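Local structure of F5/8 type C domain protein (Bacteroides ovatus, 4ZRX) at residues Arg82-Ala87 and Lys343-Phe348; Asp125-Leu130 and Met139-Tyr144; Asn328-Arg333 and Glu339-Arg344. The protein is a putative alpha-L-fucosidase that probably hydrolyses terminal alpha-L-fucosyl linkages of glycans and carries a carbohydrate-binding-like F5/8 type C domain. All blocks are in the same frame, centred on the assembly; numbering follows the deposited sequence.

Contact 1: residues Arg82-Ala87 and Lys343-Phe348; sequences RTLKEA and KRLKEF
Leu-345 reaches from helix 339-356 toward the end of helix 77-86, where Ala-87, Leu-84 and Thr-83 receive it. Both helices belong to the outer layer of the TIM-barrel-like alpha-L-fucosidase domain, and the parallel strands 44-48 and 324-328 lie beneath them. The leucine meets its partners at both ends of its side chain. Its CB lies 4.0 Å from CB of Ala-87, a methyl small enough to let the backbones approach until the CA atoms of Ala-87 and Lys-346 are 5.8 Å apart. Beyond CB, CG stands anti to the carbonyl carbon of Leu-345 (chi1 -72°) and sends the branch CD1 on toward helix 77-86. This methyl comes to 4.0 Å from CD2 of Leu-84, the two leucine side chains meeting at a slant. Thr-83 approaches the same CD1 at about a right angle, its CG2 methyl 4.2 Å away.

The threonine divides its two branches by chemistry: CG2, anti to the backbone N, serves the apolar seam, while OG1 is bonded to the carbonyl oxygen of Gln-79 one turn earlier. Leu-84 points its CB away from helix 339-356 and packs on Ala-46 and Leu-48 of strand 44-48, yet its CD2 branch still reaches Leu-345. Leu-84 thus links the helix seam to strand 44-48. Ile-291 also touches Leu-345, from a loop.

No direct hydrogen bond joins the two segments; their polar link is a water. Arg-352, one turn beyond Phe-348, gives a further bond to the carbonyl oxygen of Ala-87 through NH2. The water donates to both segments, 2.8 Å from O of Ala-87 and 2.9 Å from O of Leu-345.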
loop_
_atom_site.group_PDB
_atom_site.type_symbol
_atom_site.label_atom_id
_atom_site.label_comp_id
_atom_site.label_asym_id
_atom_site.label_seq_id
_atom_site.Cartn_x
_atom_site.Cartn_y
_atom_site.Cartn_z
ATOM N N ARG A 82 -18.988 0.649 10.229
ATOM C CA ARG A 82 -19.015 1.955 10.916
ATOM C C ARG A 82 -17.567 2.503 11.049
ATOM O O ARG A 82 -17.279 3.677 10.775
ATOM C CB ARG A 82 -19.636 1.846 12.303
ATOM C CG ARG A 82 -19.722 3.186 13.085
ATOM C CD ARG A 82 -20.370 3.046 14.496
ATOM N NE ARG A 82 -19.687 2.091 15.361
ATOM C CZ ARG A 82 -20.095 0.844 15.640
ATOM N NH1 ARG A 82 -21.196 0.293 15.116
ATOM N NH2 ARG A 82 -19.352 0.096 16.450
ATOM N N THR A 83 -16.668 1.624 11.480
ATOM C CA THR A 83 -15.272 1.977 11.641
ATOM C C THR A 83 -14.703 2.490 10.309
ATOM O O THR A 83 -14.077 3.558 10.261
ATOM C CB THR A 83 -14.489 0.789 12.097
ATOM O OG1 THR A 83 -14.922 0.423 13.413
ATOM C CG2 THR A 83 -12.987 1.079 12.144
ATOM N N LEU A 84 -14.966 1.745 9.247
ATOM C CA LEU A 84 -14.381 2.060 7.949
ATOM C C LEU A 84 -15.028 3.295 7.287
ATOM O O LEU A 84 -14.356 4.085 6.624
ATOM C CB LEU A 84 -14.477 0.825 7.040
ATOM C CG LEU A 84 -13.587 -0.323 7.608
ATOM C CD1 LEU A 84 -13.859 -1.603 6.853
ATOM C CD2 LEU A 84 -12.092 0.025 7.542
ATOM N N LYS A 85 -16.333 3.488 7.524
ATOM C CA LYS A 85 -17.008 4.707 7.060
ATOM C C LYS A 85 -16.424 5.918 7.725
ATOM O O LYS A 85 -16.025 6.885 7.032
ATOM C CB LYS A 85 -18.487 4.603 7.347
ATOM C CG LYS A 85 -19.325 5.729 6.839
ATOM C CD LYS A 85 -19.717 5.521 5.382
ATOM C CE LYS A 85 -20.712 6.663 4.946
ATOM N NZ LYS A 85 -20.954 6.426 3.484
ATOM N N GLU A 86 -16.296 5.854 9.037
ATOM C CA GLU A 86 -15.746 6.945 9.815
ATOM C C GLU A 86 -14.281 7.219 9.465
ATOM O O GLU A 86 -13.853 8.363 9.505
ATOM C CB GLU A 86 -15.829 6.669 11.305
ATOM C CG GLU A 86 -17.265 6.759 11.932
ATOM C CD GLU A 86 -17.326 6.234 13.384
ATOM O OE1 GLU A 86 -16.280 5.847 13.981
ATOM O OE2 GLU A 86 -18.450 6.170 13.916
ATOM N N ALA A 87 -13.545 6.191 9.086
ATOM C CA ALA A 87 -12.148 6.329 8.647
ATOM C C ALA A 87 -11.946 6.792 7.222
ATOM O O ALA A 87 -10.828 6.970 6.808
ATOM C CB ALA A 87 -11.416 5.004 8.850
ATOM N N LYS A 343 -7.722 2.465 16.310
ATOM C CA LYS A 343 -7.067 3.671 16.745
ATOM C C LYS A 343 -6.202 4.236 15.616
ATOM O O LYS A 343 -6.183 5.446 15.403
ATOM C CB LYS A 343 -6.206 3.399 17.969
ATOM C CG LYS A 343 -5.659 4.636 18.636
ATOM C CD LYS A 343 -4.919 4.262 19.885
ATOM C CE LYS A 343 -4.308 5.499 20.498
ATOM N NZ LYS A 343 -3.925 5.233 21.876
ATOM N N ARG A 344 -5.466 3.367 14.942
ATOM C CA ARG A 344 -4.597 3.806 13.873
ATOM C C ARG A 344 -5.391 4.342 12.636
ATOM O O ARG A 344 -4.973 5.343 12.014
ATOM C CB ARG A 344 -3.624 2.691 13.474
ATOM C CG ARG A 344 -2.680 3.078 12.380
ATOM C CD ARG A 344 -1.753 4.276 12.690
ATOM N NE ARG A 344 -1.358 4.345 14.087
ATOM C CZ ARG A 344 -0.520 3.512 14.685
ATOM N NH1 ARG A 344 0.053 2.493 14.042
ATOM N NH2 ARG A 344 -0.263 3.702 15.997
ATOM N N LEU A 345 -6.519 3.742 12.340
ATOM C CA LEU A 345 -7.384 4.236 11.274
ATOM C C LEU A 345 -7.942 5.606 11.576
ATOM O O LEU A 345 -8.031 6.441 10.687
ATOM C CB LEU A 345 -8.524 3.264 10.984
ATOM C CG LEU A 345 -8.123 1.964 10.275
ATOM C CD1 LEU A 345 -9.297 1.031 10.181
ATOM C CD2 LEU A 345 -7.557 2.264 8.875
ATOM N N LYS A 346 -8.313 5.827 12.849
ATOM C CA LYS A 346 -8.785 7.138 13.288
ATOM C C LYS A 346 -7.673 8.180 13.159
ATOM O O LYS A 346 -7.903 9.294 12.681
ATOM C CB LYS A 346 -9.254 7.098 14.738
ATOM C CG LYS A 346 -10.536 6.299 14.858
ATOM C CD LYS A 346 -11.102 6.264 16.288
ATOM C CE LYS A 346 -12.395 5.503 16.330
ATOM N NZ LYS A 346 -12.692 5.116 17.720
ATOM N N GLU A 347 -6.490 7.818 13.608
ATOM C CA GLU A 347 -5.309 8.702 13.459
ATOM C C GLU A 347 -5.045 9.070 12.006
ATOM O O GLU A 347 -4.712 10.204 11.707
ATOM C CB GLU A 347 -4.074 8.087 14.057
ATOM C CG GLU A 347 -4.121 8.046 15.601
ATOM C CD GLU A 347 -3.016 7.171 16.205
ATOM O OE1 GLU A 347 -2.152 6.624 15.445
ATOM O OE2 GLU A 347 -2.995 7.070 17.473
ATOM N N PHE A 348 -5.170 8.086 11.118
ATOM C CA PHE A 348 -4.913 8.280 9.705
ATOM C C PHE A 348 -5.985 9.181 9.117
ATOM O O PHE A 348 -5.695 10.097 8.349
ATOM C CB PHE A 348 -4.838 6.902 9.087
ATOM C CG PHE A 348 -4.549 6.830 7.598
ATOM C CD1 PHE A 348 -3.683 7.721 6.948
ATOM C CD2 PHE A 348 -5.071 5.762 6.860
ATOM C CE1 PHE A 348 -3.398 7.578 5.617
ATOM C CE2 PHE A 348 -4.826 5.634 5.504
ATOM C CZ PHE A 348 -3.961 6.532 4.867
HETATM O O HOH W 1 -8.333 6.275 7.761
#

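Contact 2: residues Asp125-Leu130 and Met139-Tyr144; sequences DVVKEL and MKFGVY
Phe-141 sets the rim of its ring against Val-127 and Leu-130, the valine beyond CZ and the leucine beside CE1; these two lie one turn apart on helix 126-137. CG of the phenylalanine is anti to its backbone N (chi1 172°), an extended setting that carries the ring out from the strand to the helix. There CZ meets CG1 of Val-127 at 3.8 Å; this methyl lies in the ring plane, so the valine touches an edge, and the two side chains cross nearly at right angles. Leu-130 comes in at a slant, its CD2 3.8 Å from CE1 of Phe-141 and again close to the plane of the ring. Arg-131 and Cys-134 of the same helix also touch the phenylalanine.

Asp-125, just before the helix, is its N-cap. The carboxylate oxygen OD1 of Asp-125 accepts from N of Lys-128 at 2.9 Å, with the N-H lying well above the carboxylate plane, while OD2 bonds to OH of Tyr-176.

Replacing Phe-141 with an alanine would probably open a gap between strand and helix and deprive CG1 of Val-127 and CD2 of Leu-130 of their aromatic partner.

A helix leading directly into a buried parallel strand, packed against it through apolar side chains, is the alpha-beta unit of a TIM-barrel-like fold.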
loop_
_atom_site.group_PDB
_atom_site.type_symbol
_atom_site.label_atom_id
_atom_site.label_comp_id
_atom_site.label_asym_id
_atom_site.label_seq_id
_atom_site.Cartn_x
_atom_site.Cartn_y
_atom_site.Cartn_z
ATOM N N ASP A 125 -24.247 -16.210 7.551
ATOM C CA ASP A 125 -23.834 -15.775 6.251
ATOM C C ASP A 125 -23.084 -14.435 6.451
ATOM O O ASP A 125 -23.686 -13.416 6.756
ATOM C CB ASP A 125 -25.081 -15.578 5.388
ATOM C CG ASP A 125 -24.748 -15.138 3.970
ATOM O OD1 ASP A 125 -23.617 -14.600 3.752
ATOM O OD2 ASP A 125 -25.659 -15.274 3.111
ATOM N N VAL A 126 -21.763 -14.491 6.355
ATOM C CA VAL A 126 -20.930 -13.300 6.641
ATOM C C VAL A 126 -21.195 -12.249 5.590
ATOM O O VAL A 126 -21.201 -11.061 5.879
ATOM C CB VAL A 126 -19.465 -13.626 6.668
ATOM C CG1 VAL A 126 -18.636 -12.399 6.965
ATOM C CG2 VAL A 126 -19.192 -14.716 7.752
ATOM N N VAL A 127 -21.358 -12.711 4.359
ATOM C CA VAL A 127 -21.576 -11.797 3.241
ATOM C C VAL A 127 -22.873 -11.025 3.468
ATOM O O VAL A 127 -22.933 -9.814 3.274
ATOM C CB VAL A 127 -21.566 -12.548 1.899
ATOM C CG1 VAL A 127 -21.702 -11.618 0.708
ATOM C CG2 VAL A 127 -20.295 -13.410 1.713
ATOM N N LYS A 128 -23.914 -11.719 3.917
ATOM C CA LYS A 128 -25.158 -11.099 4.240
ATOM C C LYS A 128 -25.023 -10.081 5.359
ATOM O O LYS A 128 -25.570 -8.981 5.250
ATOM C CB LYS A 128 -26.191 -12.174 4.618
ATOM C CG LYS A 128 -27.607 -11.577 4.899
ATOM C CD LYS A 128 -28.645 -12.687 5.173
ATOM C CE LYS A 128 -28.285 -13.477 6.386
ATOM N NZ LYS A 128 -27.684 -12.719 7.570
ATOM N N GLU A 129 -24.332 -10.420 6.446
ATOM C CA GLU A 129 -24.179 -9.492 7.538
ATOM C C GLU A 129 -23.415 -8.228 7.082
ATOM O O GLU A 129 -23.778 -7.120 7.490
ATOM C CB GLU A 129 -23.460 -10.127 8.712
ATOM C CG GLU A 129 -24.248 -11.302 9.266
ATOM C CD GLU A 129 -23.991 -11.665 10.713
ATOM O OE1 GLU A 129 -23.549 -10.805 11.481
ATOM O OE2 GLU A 129 -24.351 -12.830 11.106
ATOM N N LEU A 130 -22.390 -8.417 6.251
ATOM C CA LEU A 130 -21.647 -7.275 5.728
ATOM C C LEU A 130 -22.562 -6.417 4.849
ATOM O O LEU A 130 -22.563 -5.171 4.946
ATOM C CB LEU A 130 -20.415 -7.708 4.923
ATOM C CG LEU A 130 -19.601 -6.535 4.371
ATOM C CD1 LEU A 130 -19.140 -5.615 5.445
ATOM C CD2 LEU A 130 -18.414 -7.126 3.608
HETATM N N MSE A 139 -22.537 2.331 2.327
HETATM C CA MSE A 139 -21.182 2.013 1.957
HETATM C C MSE A 139 -21.208 1.113 0.750
HETATM O O MSE A 139 -21.930 0.107 0.725
HETATM C CB MSE A 139 -20.458 1.339 3.136
HETATM C CG MSE A 139 -19.122 0.657 2.800
HETATM SE SE MSE A 139 -17.749 2.055 2.633
HETATM C CE MSE A 139 -17.237 2.301 4.444
ATOM N N LYS A 140 -20.347 1.380 -0.231
ATOM C CA LYS A 140 -20.271 0.537 -1.417
ATOM C C LYS A 140 -19.599 -0.801 -1.041
ATOM O O LYS A 140 -18.860 -0.880 -0.056
ATOM C CB LYS A 140 -19.527 1.192 -2.559
ATOM C CG LYS A 140 -20.276 2.378 -3.181
ATOM C CD LYS A 140 -19.318 2.943 -4.268
ATOM C CE LYS A 140 -19.397 4.395 -4.349
ATOM N NZ LYS A 140 -20.657 4.806 -4.886
ATOM N N PHE A 141 -19.888 -1.813 -1.829
ATOM C CA PHE A 141 -19.591 -3.214 -1.475
ATOM C C PHE A 141 -18.957 -3.837 -2.658
ATOM O O PHE A 141 -19.454 -3.718 -3.816
ATOM C CB PHE A 141 -20.959 -3.862 -1.139
ATOM C CG PHE A 141 -20.953 -5.324 -0.937
ATOM C CD1 PHE A 141 -20.546 -5.850 0.245
ATOM C CD2 PHE A 141 -21.451 -6.151 -1.907
ATOM C CE1 PHE A 141 -20.651 -7.255 0.483
ATOM C CE2 PHE A 141 -21.527 -7.543 -1.712
ATOM C CZ PHE A 141 -21.138 -8.083 -0.515
ATOM N N GLY A 142 -17.918 -4.606 -2.384
ATOM C CA GLY A 142 -17.247 -5.382 -3.386
ATOM C C GLY A 142 -16.923 -6.775 -2.872
ATOM O O GLY A 142 -16.914 -7.011 -1.674
ATOM N N VAL A 143 -16.683 -7.707 -3.794
ATOM C CA VAL A 143 -16.350 -9.071 -3.468
ATOM C C VAL A 143 -15.072 -9.582 -4.120
ATOM O O VAL A 143 -14.831 -9.350 -5.284
ATOM C CB VAL A 143 -17.503 -10.064 -3.732
ATOM C CG1 VAL A 143 -18.707 -9.685 -2.868
ATOM C CG2 VAL A 143 -17.852 -10.063 -5.170
ATOM N N TYR A 144 -14.327 -10.358 -3.343
ATOM C CA TYR A 144 -13.129 -11.103 -3.743
ATOM C C TYR A 144 -13.581 -12.560 -3.771
ATOM O O TYR A 144 -14.066 -13.079 -2.774
ATOM C CB TYR A 144 -12.027 -10.882 -2.730
ATOM C CG TYR A 144 -10.772 -11.700 -2.865
ATOM C CD1 TYR A 144 -10.741 -13.035 -2.589
ATOM C CD2 TYR A 144 -9.559 -11.077 -3.126
ATOM C CE1 TYR A 144 -9.593 -13.754 -2.693
ATOM C CE2 TYR A 144 -8.387 -11.776 -3.171
ATOM C CZ TYR A 144 -8.399 -13.151 -2.957
ATOM O OH TYR A 144 -7.305 -13.952 -3.033
#

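Contact 3: residues Asn328-Arg333 and Glu339-Arg344; sequences NIPPDR and EADIKR
A small, buried contact between a loop and the first turns of a helix brings Ile-329 and Pro-330, just past the end of strand 324-328, against Asp-341 of helix 339-356. No hydrogen bond crosses it; the apolar groups lie against the flank of an acidic side chain. The branch methyl CG2 of Ile-329 sits 3.8 Å from OD2 of Asp-341 and 4.0 Å from CB of the same residue, the two side chains passing each other in opposite directions. Pro-330 meets the aspartate crosswise, its ring carbon CD 4.0 Å from OD2.

CG of Asp-341 stands anti to its carbonyl carbon (chi1 -49°), which turns OD2 toward the isoleucine and proline. The other oxygen, OD1, forms a salt bridge with NH2 of Arg-292, an arginine that also touches Pro-330.

These elements form a strand-loop-helix connection of the TIM-barrel-like domain, in which the chain leaves the C-terminal end of a parallel strand and turns back into an outer helix. Ile-329 serves two neighbours at this point: while CG2 faces Asp-341, the longer branch of its side chain ends in CD1, which packs 3.9 Å from CD2 of Leu-84 on helix 77-86. Further along the connection, Arg-334 pairs through NH2 with OD2 of Asp-332 and through NH1 with OE2 of Glu-339, tying the loop to the start of the helix.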
loop_
_atom_site.group_PDB
_atom_site.type_symbol
_atom_site.label_atom_id
_atom_site.label_comp_id
_atom_site.label_asym_id
_atom_site.label_seq_id
_atom_site.Cartn_x
_atom_site.Cartn_y
_atom_site.Cartn_z
ATOM N N ASN A 328 -6.043 -3.083 3.429
ATOM C CA ASN A 328 -6.662 -4.204 4.114
ATOM C C ASN A 328 -6.614 -4.063 5.608
ATOM O O ASN A 328 -5.546 -3.790 6.154
ATOM C CB ASN A 328 -5.917 -5.491 3.751
ATOM C CG ASN A 328 -6.383 -6.678 4.563
ATOM O OD1 ASN A 328 -7.500 -7.228 4.360
ATOM N ND2 ASN A 328 -5.518 -7.122 5.519
ATOM N N ILE A 329 -7.745 -4.339 6.231
ATOM C CA ILE A 329 -7.837 -4.357 7.699
ATOM C C ILE A 329 -8.555 -5.662 8.046
ATOM O O ILE A 329 -9.747 -5.838 7.697
ATOM C CB ILE A 329 -8.647 -3.137 8.267
ATOM C CG1 ILE A 329 -7.962 -1.813 7.850
ATOM C CG2 ILE A 329 -8.729 -3.253 9.780
ATOM C CD1 ILE A 329 -8.541 -1.231 6.667
ATOM N N PRO A 330 -7.851 -6.572 8.704
ATOM C CA PRO A 330 -8.449 -7.915 8.866
ATOM C C PRO A 330 -9.226 -8.081 10.152
ATOM O O PRO A 330 -8.628 -7.942 11.211
ATOM C CB PRO A 330 -7.250 -8.813 8.920
ATOM C CG PRO A 330 -6.149 -7.946 9.485
ATOM C CD PRO A 330 -6.435 -6.543 9.090
ATOM N N PRO A 331 -10.498 -8.470 10.095
ATOM C CA PRO A 331 -11.214 -8.786 11.329
ATOM C C PRO A 331 -10.592 -9.987 12.031
ATOM O O PRO A 331 -10.054 -10.893 11.396
ATOM C CB PRO A 331 -12.631 -9.071 10.858
ATOM C CG PRO A 331 -12.760 -8.315 9.567
ATOM C CD PRO A 331 -11.388 -8.488 8.914
ATOM N N ASP A 332 -10.671 -9.987 13.354
ATOM C CA ASP A 332 -10.038 -10.991 14.175
ATOM C C ASP A 332 -10.942 -12.210 14.504
ATOM O O ASP A 332 -11.995 -12.404 13.852
ATOM C CB ASP A 332 -9.516 -10.285 15.436
ATOM C CG ASP A 332 -10.582 -9.858 16.388
ATOM O OD1 ASP A 332 -11.776 -10.159 16.213
ATOM O OD2 ASP A 332 -10.162 -9.208 17.393
ATOM N N ARG A 333 -10.510 -13.041 15.473
ATOM C CA ARG A 333 -11.282 -14.259 15.802
ATOM C C ARG A 333 -12.560 -13.975 16.588
ATOM O O ARG A 333 -13.417 -14.862 16.731
ATOM C CB ARG A 333 -10.420 -15.272 16.527
ATOM C CG ARG A 333 -9.300 -15.780 15.686
ATOM C CD ARG A 333 -8.519 -16.883 16.385
ATOM N NE ARG A 333 -7.325 -17.222 15.607
ATOM C CZ ARG A 333 -6.385 -18.073 15.984
ATOM N NH1 ARG A 333 -6.515 -18.734 17.139
ATOM N NH2 ARG A 333 -5.320 -18.259 15.197
ATOM N N GLU A 339 -8.788 -3.299 18.216
ATOM C CA GLU A 339 -8.664 -1.978 18.804
ATOM C C GLU A 339 -7.494 -1.171 18.281
ATOM O O GLU A 339 -7.588 0.071 18.104
ATOM C CB GLU A 339 -8.438 -2.172 20.302
ATOM C CG GLU A 339 -9.716 -2.667 21.095
ATOM C CD GLU A 339 -9.970 -4.221 21.067
ATOM O OE1 GLU A 339 -9.193 -5.015 20.481
ATOM O OE2 GLU A 339 -10.980 -4.650 21.704
ATOM N N ALA A 340 -6.353 -1.852 18.115
ATOM C CA ALA A 340 -5.150 -1.206 17.620
ATOM C C ALA A 340 -5.396 -0.626 16.207
ATOM O O ALA A 340 -5.029 0.511 15.949
ATOM C CB ALA A 340 -3.923 -2.165 17.586
ATOM N N ASP A 341 -5.983 -1.435 15.337
ATOM C CA ASP A 341 -6.332 -1.020 13.936
ATOM C C ASP A 341 -7.313 0.155 13.978
ATOM O O ASP A 341 -7.149 1.117 13.230
ATOM C CB ASP A 341 -6.917 -2.169 13.154
ATOM C CG ASP A 341 -6.059 -3.507 13.258
ATOM O OD1 ASP A 341 -5.550 -3.903 14.368
ATOM O OD2 ASP A 341 -5.892 -4.163 12.211
ATOM N N ILE A 342 -8.315 0.099 14.865
ATOM C CA ILE A 342 -9.286 1.185 14.986
ATOM C C ILE A 342 -8.590 2.503 15.315
ATOM O O ILE A 342 -8.816 3.528 14.661
ATOM C CB ILE A 342 -10.363 0.880 16.023
ATOM C CG1 ILE A 342 -11.279 -0.266 15.569
ATOM C CG2 ILE A 342 -11.179 2.139 16.299
ATOM C CD1 ILE A 342 -12.146 -0.847 16.655
ATOM N N LYS A 343 -7.722 2.465 16.310
ATOM C CA LYS A 343 -7.067 3.671 16.745
ATOM C C LYS A 343 -6.202 4.236 15.616
ATOM O O LYS A 343 -6.183 5.446 15.403
ATOM C CB LYS A 343 -6.206 3.399 17.969
ATOM C CG LYS A 343 -5.659 4.636 18.636
ATOM C CD LYS A 343 -4.919 4.262 19.885
ATOM C CE LYS A 343 -4.308 5.499 20.498
ATOM N NZ LYS A 343 -3.925 5.233 21.876
ATOM N N ARG A 344 -5.466 3.367 14.942
ATOM C CA ARG A 344 -4.597 3.806 13.873
ATOM C C ARG A 344 -5.391 4.342 12.636
ATOM O O ARG A 344 -4.973 5.343 12.014
ATOM C CB ARG A 344 -3.624 2.691 13.474
ATOM C CG ARG A 344 -2.680 3.078 12.380
ATOM C CD ARG A 344 -1.753 4.276 12.690
ATOM N NE ARG A 344 -1.358 4.345 14.087
ATOM C CZ ARG A 344 -0.520 3.512 14.685
ATOM N NH1 ARG A 344 0.053 2.493 14.042
ATOM N NH2 ARG A 344 -0.263 3.702 15.997
#

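How the contacts relate
Following the chain from the N terminus, the first of these segments reached is 82-87, at the end of helix 77-86. Contact 2 then closes a short loop, joining helix 126-137 to the next strand, nested within the much longer loop of contact 1. It closes before contact 3 opens; contact 3 ties the loop after strand 324-328 to the helix it enters. That helix completes contact 1 at 343-348, which joins two outer helices. Contacts 1 and 3 share Lys-343 and Arg-344 and meet where CG1 of Ile-329 packs on CD1 of Leu-345. Met-139, a selenomethionine, links contacts 1 and 2 through its CE methyl, 3.4 Å from N of Lys-85.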